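Local coordinates for flagellar biosynthesis protein FlhA (Bacillus subtilis, PDB 3MIX) that takes part in the export of flagellar proteins, providing an adaptor for delivery of late flagellar building blocks to the type III secretion system, at residues A[223-231]-A[257-265]; A[283-293]-A[335-345]. All coordinates share one frame; numbering follows the deposited sequence.

Contact 1: residues A[223-231]-A[257-265]; sequences IQKVLAKLL and SDLLTEYTR
Val226 of helix 220-232 presses into helix 257-267 in a buried helix-helix packing within the helical part of the cytosolic domain. The short axes approach to 8.9 Å and cross at -56°. Val226 is the knob: Ser257, Leu260, Thr261 and Thr264 form its hole. CG1 of Val226 stands anti to the backbone N (chi1 173°) and lies against the Thr261 side chain, which puts CG2 beside that N, where it meets Leu260 CB at 3.9 Å. A compact, branched valine fills the hole without a long tail, although the modelled place of the Thr261 side chain is doubtful. Thr264, small and able to satisfy its own hydroxyl, suits the wall: OG1 donates to Leu260 O at 2.8 Å, leaving CG2 to meet CD1 of Leu230 at 3.8 Å. CD2 of Leu230 slides along the aliphatic stem of Arg265, reaching CG at 3.6 Å; the guanidinium beyond is held by Glu367, and a water links its NH1 to Lys229 O. At the partly exposed side Lys229 lays its alkyl chain across Thr261 before NZ ends in a salt bridge with Asp258 OD1, whose modelled length is too short to trust. Lysine suits the place because its methylenes can cover Thr261 while its ammonium reaches Asp258. Shortened to an alanine, this position would probably leave the Asp258 carboxylate without its cross-helix charge partner and uncover one side of Thr261. Met347 of helix 343-353 packs against Asp258 and Glu262. Val226 and Leu230, four residues apart, meet the row Ser257, Thr261 and Arg265, also spaced by four, consistent with ridges-into-grooves packing combined with a knobs-into-holes contact, as found between helices of globular alpha-helical domains.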
loop_
_atom_site.group_PDB
_atom_site.type_symbol
_atom_site.label_atom_id
_atom_site.label_comp_id
_atom_site.label_asym_id
_atom_site.label_seq_id
_atom_site.Cartn_x
_atom_site.Cartn_y
_atom_site.Cartn_z
ATOM N N ILE A 223 12.567 2.322 11.089
ATOM C CA ILE A 223 11.694 3.376 10.568
ATOM C C ILE A 223 11.000 2.931 9.288
ATOM O O ILE A 223 9.787 3.127 9.126
ATOM C CB ILE A 223 12.495 4.685 10.326
ATOM C CG1 ILE A 223 13.104 5.184 11.643
ATOM C CG2 ILE A 223 11.667 5.735 9.591
ATOM C CD1 ILE A 223 14.058 6.347 11.411
ATOM N N GLN A 224 11.784 2.347 8.385
ATOM C CA GLN A 224 11.306 1.743 7.153
ATOM C C GLN A 224 10.101 0.810 7.357
ATOM O O GLN A 224 9.125 0.903 6.615
ATOM C CB GLN A 224 12.475 0.954 6.475
ATOM C CG GLN A 224 12.093 0.170 5.219
ATOM C CD GLN A 224 13.324 -0.475 4.555
ATOM O OE1 GLN A 224 14.461 0.005 4.752
ATOM N NE2 GLN A 224 13.115 -1.582 3.787
ATOM N N LYS A 225 10.197 -0.100 8.328
ATOM C CA LYS A 225 9.076 -0.993 8.708
ATOM C C LYS A 225 7.828 -0.247 9.211
ATOM O O LYS A 225 6.724 -0.618 8.863
ATOM C CB LYS A 225 9.521 -1.993 9.790
ATOM C CG LYS A 225 10.558 -3.024 9.277
ATOM C CD LYS A 225 11.123 -3.812 10.474
ATOM C CE LYS A 225 12.075 -4.898 9.955
ATOM N NZ LYS A 225 13.432 -4.363 9.600
ATOM N N VAL A 226 7.995 0.797 10.014
ATOM C CA VAL A 226 6.844 1.609 10.406
ATOM C C VAL A 226 6.192 2.256 9.192
ATOM O O VAL A 226 4.965 2.154 9.012
ATOM C CB VAL A 226 7.210 2.662 11.495
ATOM C CG1 VAL A 226 6.011 3.623 11.776
ATOM C CG2 VAL A 226 7.723 1.934 12.763
ATOM N N LEU A 227 7.010 2.874 8.337
ATOM C CA LEU A 227 6.492 3.489 7.125
ATOM C C LEU A 227 5.789 2.484 6.199
ATOM O O LEU A 227 4.730 2.807 5.646
ATOM C CB LEU A 227 7.579 4.244 6.361
ATOM C CG LEU A 227 8.336 5.343 7.129
ATOM C CD1 LEU A 227 9.323 6.019 6.180
ATOM C CD2 LEU A 227 7.350 6.380 7.688
ATOM N N ALA A 228 6.353 1.286 6.070
ATOM C CA ALA A 228 5.741 0.262 5.242
ATOM C C ALA A 228 4.417 -0.198 5.836
ATOM O O ALA A 228 3.484 -0.449 5.116
ATOM C CB ALA A 228 6.733 -1.014 4.977
ATOM N N LYS A 229 4.362 -0.328 7.148
ATOM C CA LYS A 229 3.138 -0.732 7.815
ATOM C C LYS A 229 2.025 0.342 7.697
ATOM O O LYS A 229 0.857 0.008 7.523
ATOM C CB LYS A 229 3.442 -1.098 9.272
ATOM C CG LYS A 229 2.283 -1.847 9.887
ATOM C CD LYS A 229 2.698 -2.942 10.846
ATOM C CE LYS A 229 1.475 -3.802 11.156
ATOM N NZ LYS A 229 1.637 -4.535 12.435
ATOM N N LEU A 230 2.399 1.622 7.764
ATOM C CA LEU A 230 1.470 2.696 7.449
ATOM C C LEU A 230 0.945 2.594 6.004
ATOM O O LEU A 230 -0.283 2.574 5.791
ATOM C CB LEU A 230 2.085 4.081 7.745
ATOM C CG LEU A 230 2.369 4.327 9.254
ATOM C CD1 LEU A 230 3.239 5.570 9.472
ATOM C CD2 LEU A 230 1.055 4.429 10.110
ATOM N N LEU A 231 1.858 2.515 5.027
ATOM C CA LEU A 231 1.455 2.442 3.609
ATOM C C LEU A 231 0.588 1.240 3.328
ATOM O O LEU A 231 -0.348 1.334 2.563
ATOM C CB LEU A 231 2.652 2.452 2.652
ATOM C CG LEU A 231 3.377 3.801 2.739
ATOM C CD1 LEU A 231 4.656 3.794 1.936
ATOM C CD2 LEU A 231 2.449 5.004 2.326
ATOM N N SER A 257 8.296 -2.508 15.790
ATOM C CA SER A 257 7.683 -1.725 14.734
ATOM C C SER A 257 6.182 -1.920 14.676
ATOM O O SER A 257 5.476 -1.025 14.283
ATOM C CB SER A 257 8.324 -2.008 13.381
ATOM O OG SER A 257 7.833 -3.240 12.869
ATOM N N ASP A 258 5.685 -3.084 15.066
ATOM C CA ASP A 258 4.235 -3.232 15.225
ATOM C C ASP A 258 3.643 -2.228 16.242
ATOM O O ASP A 258 2.661 -1.564 15.947
ATOM C CB ASP A 258 3.880 -4.679 15.599
ATOM C CG ASP A 258 4.099 -5.654 14.427
ATOM O OD1 ASP A 258 3.766 -5.300 13.268
ATOM O OD2 ASP A 258 4.611 -6.771 14.666
ATOM N N LEU A 259 4.252 -2.122 17.427
ATOM C CA LEU A 259 3.764 -1.187 18.454
ATOM C C LEU A 259 4.000 0.285 18.079
ATOM O O LEU A 259 3.123 1.137 18.295
ATOM C CB LEU A 259 4.370 -1.500 19.828
ATOM C CG LEU A 259 3.826 -2.769 20.512
ATOM C CD1 LEU A 259 4.655 -3.113 21.726
ATOM C CD2 LEU A 259 2.329 -2.641 20.895
ATOM N N LEU A 260 5.169 0.574 17.504
ATOM C CA LEU A 260 5.457 1.927 17.072
ATOM C C LEU A 260 4.429 2.405 16.065
ATOM O O LEU A 260 4.076 3.597 16.069
ATOM C CB LEU A 260 6.891 2.084 16.534
ATOM C CG LEU A 260 7.986 1.991 17.630
ATOM C CD1 LEU A 260 9.381 1.931 16.995
ATOM C CD2 LEU A 260 7.916 3.118 18.663
ATOM N N THR A 261 3.920 1.487 15.230
ATOM C CA THR A 261 2.939 1.900 14.263
ATOM C C THR A 261 1.540 2.125 14.830
ATOM O O THR A 261 0.857 3.053 14.380
ATOM C CB THR A 261 3.034 1.244 12.802
ATOM O OG1 THR A 261 1.802 0.621 12.403
ATOM C CG2 THR A 261 4.248 0.423 12.565
ATOM N N GLU A 262 1.155 1.372 15.868
ATOM C CA GLU A 262 -0.101 1.659 16.582
ATOM C C GLU A 262 -0.082 3.082 17.183
ATOM O O GLU A 262 -1.019 3.841 17.013
ATOM C CB GLU A 262 -0.445 0.582 17.643
ATOM C CG GLU A 262 -0.813 -0.814 17.068
ATOM C CD GLU A 262 -1.763 -0.761 15.841
ATOM O OE1 GLU A 262 -2.975 -0.483 16.010
ATOM O OE2 GLU A 262 -1.305 -1.040 14.702
ATOM N N TYR A 263 1.011 3.456 17.836
ATOM C CA TYR A 263 1.152 4.810 18.391
ATOM C C TYR A 263 1.157 5.870 17.320
ATOM O O TYR A 263 0.609 6.952 17.510
ATOM C CB TYR A 263 2.429 4.948 19.224
ATOM C CG TYR A 263 2.565 3.932 20.306
ATOM C CD1 TYR A 263 1.504 3.642 21.152
ATOM C CD2 TYR A 263 3.777 3.282 20.514
ATOM C CE1 TYR A 263 1.637 2.688 22.171
ATOM C CE2 TYR A 263 3.922 2.317 21.508
ATOM C CZ TYR A 263 2.854 2.037 22.334
ATOM O OH TYR A 263 3.012 1.093 23.334
ATOM N N THR A 264 1.799 5.568 16.195
ATOM C CA THR A 264 1.859 6.526 15.087
ATOM C C THR A 264 0.474 6.718 14.463
ATOM O O THR A 264 0.047 7.854 14.247
ATOM C CB THR A 264 2.921 6.110 14.045
ATOM O OG1 THR A 264 4.210 6.014 14.686
ATOM C CG2 THR A 264 3.006 7.116 12.933
ATOM N N ARG A 265 -0.224 5.625 14.167
ATOM C CA ARG A 265 -1.604 5.716 13.666
ATOM C C ARG A 265 -2.473 6.600 14.598
ATOM O O ARG A 265 -3.165 7.506 14.130
ATOM C CB ARG A 265 -2.219 4.319 13.527
ATOM C CG ARG A 265 -1.605 3.437 12.400
ATOM C CD ARG A 265 -2.205 2.009 12.464
ATOM N NE ARG A 265 -3.674 2.029 12.415
ATOM C CZ ARG A 265 -4.378 2.074 11.288
ATOM N NH1 ARG A 265 -3.766 2.056 10.104
ATOM N NH2 ARG A 265 -5.700 2.117 11.337
HETATM O O HOH W 1 -0.976 0.597 9.552
#

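Contact 2: residues A[283-293]-A[335-345]; sequences LKVVTCSGRVE and ETAILLCSPPV
Val286 and Leu339 meet at the apolar centre, Val286 CG1 lying 3.7 Å from Leu339 CD1 where the two chains run parallel. Leu339, its CG anti to the backbone N (chi1 -176°), sends CD1 on to Cys288 SG, 3.6 Å away; the thiol is small and greasy enough for that spot. Beyond these residues stand Leu330 of helix 313-332 and Val349 of helix 343-353. The other side of the strand pair carries Val285, which spreads its two branches: CG1 lies 3.6 Å from Leu340 CB, and CG2 rests on Ile338 CG2. Beta-branched residues suit such extended chain. The backbones join through Val286, whose N donates to Ile338 O and whose O accepts a straight bond from Leu340 N, 2.9 Å and 166°, around a single parallel bridge.

Polar groups mark the ends. At one, the Lys284 chain passes slantwise over the Glu335 carboxylate, its CG and CE the nearest atoms, but NZ stays 4.6 Å from OE2, beyond a salt bridge. At the other, Ser342 ties the helix starting at 290 to the chain after strand 339-341, gripping Glu293 OE2 from OG at 2.8 Å and from its backbone N, both above the same face of the carboxylate plane. With two donors on OE2 and OE1 buried without a partner in the model, the negative charge of Glu293 is probably drawn toward OE2.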
loop_
_atom_site.group_PDB
_atom_site.type_symbol
_atom_site.label_atom_id
_atom_site.label_comp_id
_atom_site.label_asym_id
_atom_site.label_seq_id
_atom_site.Cartn_x
_atom_site.Cartn_y
_atom_site.Cartn_z
ATOM N N LEU A 283 -20.667 8.866 10.030
ATOM C CA LEU A 283 -19.900 7.827 9.368
ATOM C C LEU A 283 -20.492 6.443 9.640
ATOM O O LEU A 283 -20.700 6.064 10.797
ATOM C CB LEU A 283 -18.447 7.897 9.839
ATOM C CG LEU A 283 -17.415 6.935 9.256
ATOM C CD1 LEU A 283 -17.250 7.136 7.756
ATOM C CD2 LEU A 283 -16.101 7.128 9.987
ATOM N N LYS A 284 -20.748 5.697 8.568
ATOM C CA LYS A 284 -21.322 4.351 8.660
ATOM C C LYS A 284 -20.235 3.323 9.002
ATOM O O LYS A 284 -19.356 3.049 8.184
ATOM C CB LYS A 284 -22.021 3.957 7.349
ATOM C CG LYS A 284 -22.645 5.106 6.543
ATOM C CD LYS A 284 -24.026 5.508 7.043
ATOM C CE LYS A 284 -24.714 6.408 6.026
ATOM N NZ LYS A 284 -26.056 6.873 6.479
ATOM N N VAL A 285 -20.312 2.751 10.204
ATOM C CA VAL A 285 -19.242 1.903 10.742
ATOM C C VAL A 285 -19.747 0.610 11.400
ATOM O O VAL A 285 -20.570 0.653 12.313
ATOM C CB VAL A 285 -18.386 2.694 11.771
ATOM C CG1 VAL A 285 -17.635 1.759 12.691
ATOM C CG2 VAL A 285 -17.410 3.629 11.063
ATOM N N VAL A 286 -19.244 -0.533 10.933
ATOM C CA VAL A 286 -19.471 -1.817 11.606
ATOM C C VAL A 286 -18.587 -1.881 12.851
ATOM O O VAL A 286 -17.405 -1.535 12.794
ATOM C CB VAL A 286 -19.150 -3.030 10.678
ATOM C CG1 VAL A 286 -19.314 -4.351 11.414
ATOM C CG2 VAL A 286 -20.035 -3.023 9.448
ATOM N N THR A 287 -19.155 -2.303 13.975
ATOM C CA THR A 287 -18.366 -2.511 15.187
ATOM C C THR A 287 -18.144 -3.998 15.450
ATOM O O THR A 287 -18.595 -4.849 14.678
ATOM C CB THR A 287 -18.988 -1.836 16.435
ATOM O OG1 THR A 287 -20.394 -2.118 16.496
ATOM C CG2 THR A 287 -18.753 -0.325 16.404
ATOM N N CYS A 288 -17.428 -4.293 16.530
ATOM C CA CYS A 288 -17.117 -5.664 16.904
ATOM C C CYS A 288 -17.756 -5.994 18.245
ATOM O O CYS A 288 -17.713 -5.179 19.174
ATOM C CB CYS A 288 -15.599 -5.886 16.972
ATOM S SG CYS A 288 -14.747 -5.969 15.368
ATOM N N SER A 289 -18.334 -7.192 18.336
ATOM C CA SER A 289 -18.961 -7.686 19.568
ATOM C C SER A 289 -17.986 -7.657 20.744
ATOM O O SER A 289 -16.771 -7.562 20.550
ATOM C CB SER A 289 -19.456 -9.118 19.361
ATOM O OG SER A 289 -20.519 -9.425 20.238
ATOM N N GLY A 290 -18.518 -7.726 21.959
ATOM C CA GLY A 290 -17.679 -7.903 23.139
ATOM C C GLY A 290 -17.046 -9.280 23.088
ATOM O O GLY A 290 -15.904 -9.468 23.519
ATOM N N ARG A 291 -17.800 -10.232 22.538
ATOM C CA ARG A 291 -17.355 -11.613 22.358
ATOM C C ARG A 291 -16.169 -11.716 21.392
ATOM O O ARG A 291 -15.137 -12.303 21.725
ATOM C CB ARG A 291 -18.518 -12.494 21.879
ATOM C CG ARG A 291 -19.612 -12.723 22.932
ATOM C CD ARG A 291 -20.559 -13.849 22.532
ATOM N NE ARG A 291 -21.542 -13.441 21.524
ATOM C CZ ARG A 291 -22.789 -13.053 21.787
ATOM N NH1 ARG A 291 -23.235 -13.011 23.036
ATOM N NH2 ARG A 291 -23.597 -12.701 20.794
ATOM N N VAL A 292 -16.319 -11.132 20.204
ATOM C CA VAL A 292 -15.267 -11.145 19.188
ATOM C C VAL A 292 -14.000 -10.486 19.734
ATOM O O VAL A 292 -12.896 -10.985 19.536
ATOM C CB VAL A 292 -15.738 -10.461 17.881
ATOM C CG1 VAL A 292 -14.561 -10.168 16.952
ATOM C CG2 VAL A 292 -16.761 -11.326 17.173
ATOM N N GLU A 293 -14.191 -9.388 20.457
ATOM C CA GLU A 293 -13.103 -8.641 21.074
ATOM C C GLU A 293 -12.377 -9.438 22.166
ATOM O O GLU A 293 -11.149 -9.373 22.260
ATOM C CB GLU A 293 -13.628 -7.308 21.619
ATOM C CG GLU A 293 -12.632 -6.160 21.537
ATOM C CD GLU A 293 -13.216 -4.916 20.879
ATOM O OE1 GLU A 293 -13.728 -5.022 19.741
ATOM O OE2 GLU A 293 -13.160 -3.828 21.492
ATOM N N GLU A 335 -21.916 2.216 0.131
ATOM C CA GLU A 335 -21.076 2.738 1.211
ATOM C C GLU A 335 -19.751 1.989 1.339
ATOM O O GLU A 335 -19.684 0.780 1.079
ATOM C CB GLU A 335 -21.829 2.688 2.547
ATOM C CG GLU A 335 -23.097 3.540 2.606
ATOM C CD GLU A 335 -22.820 5.030 2.745
ATOM O OE1 GLU A 335 -21.649 5.411 2.957
ATOM O OE2 GLU A 335 -23.781 5.825 2.645
ATOM N N THR A 336 -18.705 2.719 1.740
ATOM C CA THR A 336 -17.378 2.156 2.020
ATOM C C THR A 336 -17.419 1.435 3.366
ATOM O O THR A 336 -17.737 2.048 4.395
ATOM C CB THR A 336 -16.290 3.264 2.100
ATOM O OG1 THR A 336 -16.561 4.297 1.142
ATOM C CG2 THR A 336 -14.883 2.688 1.860
ATOM N N ALA A 337 -17.105 0.142 3.362
ATOM C CA ALA A 337 -17.149 -0.657 4.587
ATOM C C ALA A 337 -15.918 -0.433 5.476
ATOM O O ALA A 337 -14.783 -0.679 5.055
ATOM C CB ALA A 337 -17.335 -2.137 4.259
ATOM N N ILE A 338 -16.160 0.053 6.694
ATOM C CA ILE A 338 -15.117 0.292 7.694
ATOM C C ILE A 338 -15.431 -0.520 8.950
ATOM O O ILE A 338 -16.590 -0.794 9.216
ATOM C CB ILE A 338 -14.988 1.809 8.034
ATOM C CG1 ILE A 338 -14.314 2.567 6.887
ATOM C CG2 ILE A 338 -14.199 2.046 9.324
ATOM C CD1 ILE A 338 -15.211 3.558 6.190
ATOM N N LEU A 339 -14.402 -0.899 9.710
ATOM C CA LEU A 339 -14.571 -1.650 10.958
ATOM C C LEU A 339 -13.893 -0.964 12.153
ATOM O O LEU A 339 -12.698 -0.712 12.122
ATOM C CB LEU A 339 -14.047 -3.082 10.793
ATOM C CG LEU A 339 -14.206 -4.069 11.956
ATOM C CD1 LEU A 339 -15.686 -4.376 12.239
ATOM C CD2 LEU A 339 -13.453 -5.351 11.675
ATOM N N LEU A 340 -14.662 -0.663 13.200
ATOM C CA LEU A 340 -14.110 -0.093 14.435
ATOM C C LEU A 340 -13.955 -1.143 15.520
ATOM O O LEU A 340 -14.778 -2.053 15.632
ATOM C CB LEU A 340 -14.993 1.030 14.985
ATOM C CG LEU A 340 -14.732 2.499 14.643
ATOM C CD1 LEU A 340 -15.726 3.368 15.404
ATOM C CD2 LEU A 340 -13.301 2.945 14.952
ATOM N N CYS A 341 -12.902 -1.006 16.318
ATOM C CA CYS A 341 -12.662 -1.876 17.459
ATOM C C CYS A 341 -11.771 -1.147 18.440
ATOM O O CYS A 341 -11.327 -0.029 18.161
ATOM C CB CYS A 341 -12.044 -3.210 17.029
ATOM S SG CYS A 341 -10.449 -3.078 16.191
ATOM N N SER A 342 -11.524 -1.761 19.593
ATOM C CA SER A 342 -10.732 -1.115 20.632
ATOM C C SER A 342 -9.263 -1.190 20.270
ATOM O O SER A 342 -8.853 -2.132 19.590
ATOM C CB SER A 342 -10.996 -1.739 22.010
ATOM O OG SER A 342 -10.510 -3.066 22.079
ATOM N N PRO A 343 -8.469 -0.188 20.711
ATOM C CA PRO A 343 -7.033 -0.086 20.403
ATOM C C PRO A 343 -6.181 -1.348 20.636
ATOM O O PRO A 343 -5.414 -1.709 19.742
ATOM C CB PRO A 343 -6.552 1.072 21.288
ATOM C CG PRO A 343 -7.764 1.882 21.565
ATOM C CD PRO A 343 -8.969 1.007 21.424
ATOM N N PRO A 344 -6.289 -2.018 21.814
ATOM C CA PRO A 344 -5.378 -3.165 22.031
ATOM C C PRO A 344 -5.649 -4.382 21.139
ATOM O O PRO A 344 -4.836 -5.321 21.098
ATOM C CB PRO A 344 -5.616 -3.528 23.507
ATOM C CG PRO A 344 -6.984 -3.030 23.805
ATOM C CD PRO A 344 -7.121 -1.764 23.011
ATOM N N VAL A 345 -6.775 -4.351 20.429
ATOM C CA VAL A 345 -7.229 -5.474 19.610
ATOM C C VAL A 345 -7.057 -5.196 18.107
ATOM O O VAL A 345 -6.945 -6.117 17.291
ATOM C CB VAL A 345 -8.714 -5.788 19.921
ATOM C CG1 VAL A 345 -9.137 -7.089 19.287
ATOM C CG2 VAL A 345 -8.941 -5.863 21.426
#

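How the contacts relate
After the N-terminal four-stranded sheet and the helices that follow it, contact 1 closes the first loop, bringing helix 257-267 back onto helix 220-232 around helix 240-250. Contact 2 opens only after it has closed: strand 283-288 leads through helices 290-299 and 313-332 to parallel strand 339-341, a beta-alpha-beta crossover. The two loops therefore stand in series, neither nesting nor crossing. The centres of contacts 1 and 2 lie about 21 Å apart. The nearest atoms of contacts 1 and 2 are about 5 Å apart, without touching. Helix 343-353, leaving contact 2, spans that interval: its Arg346 forms a salt bridge with Glu262, joining the helical region to the C-terminal alpha/beta part.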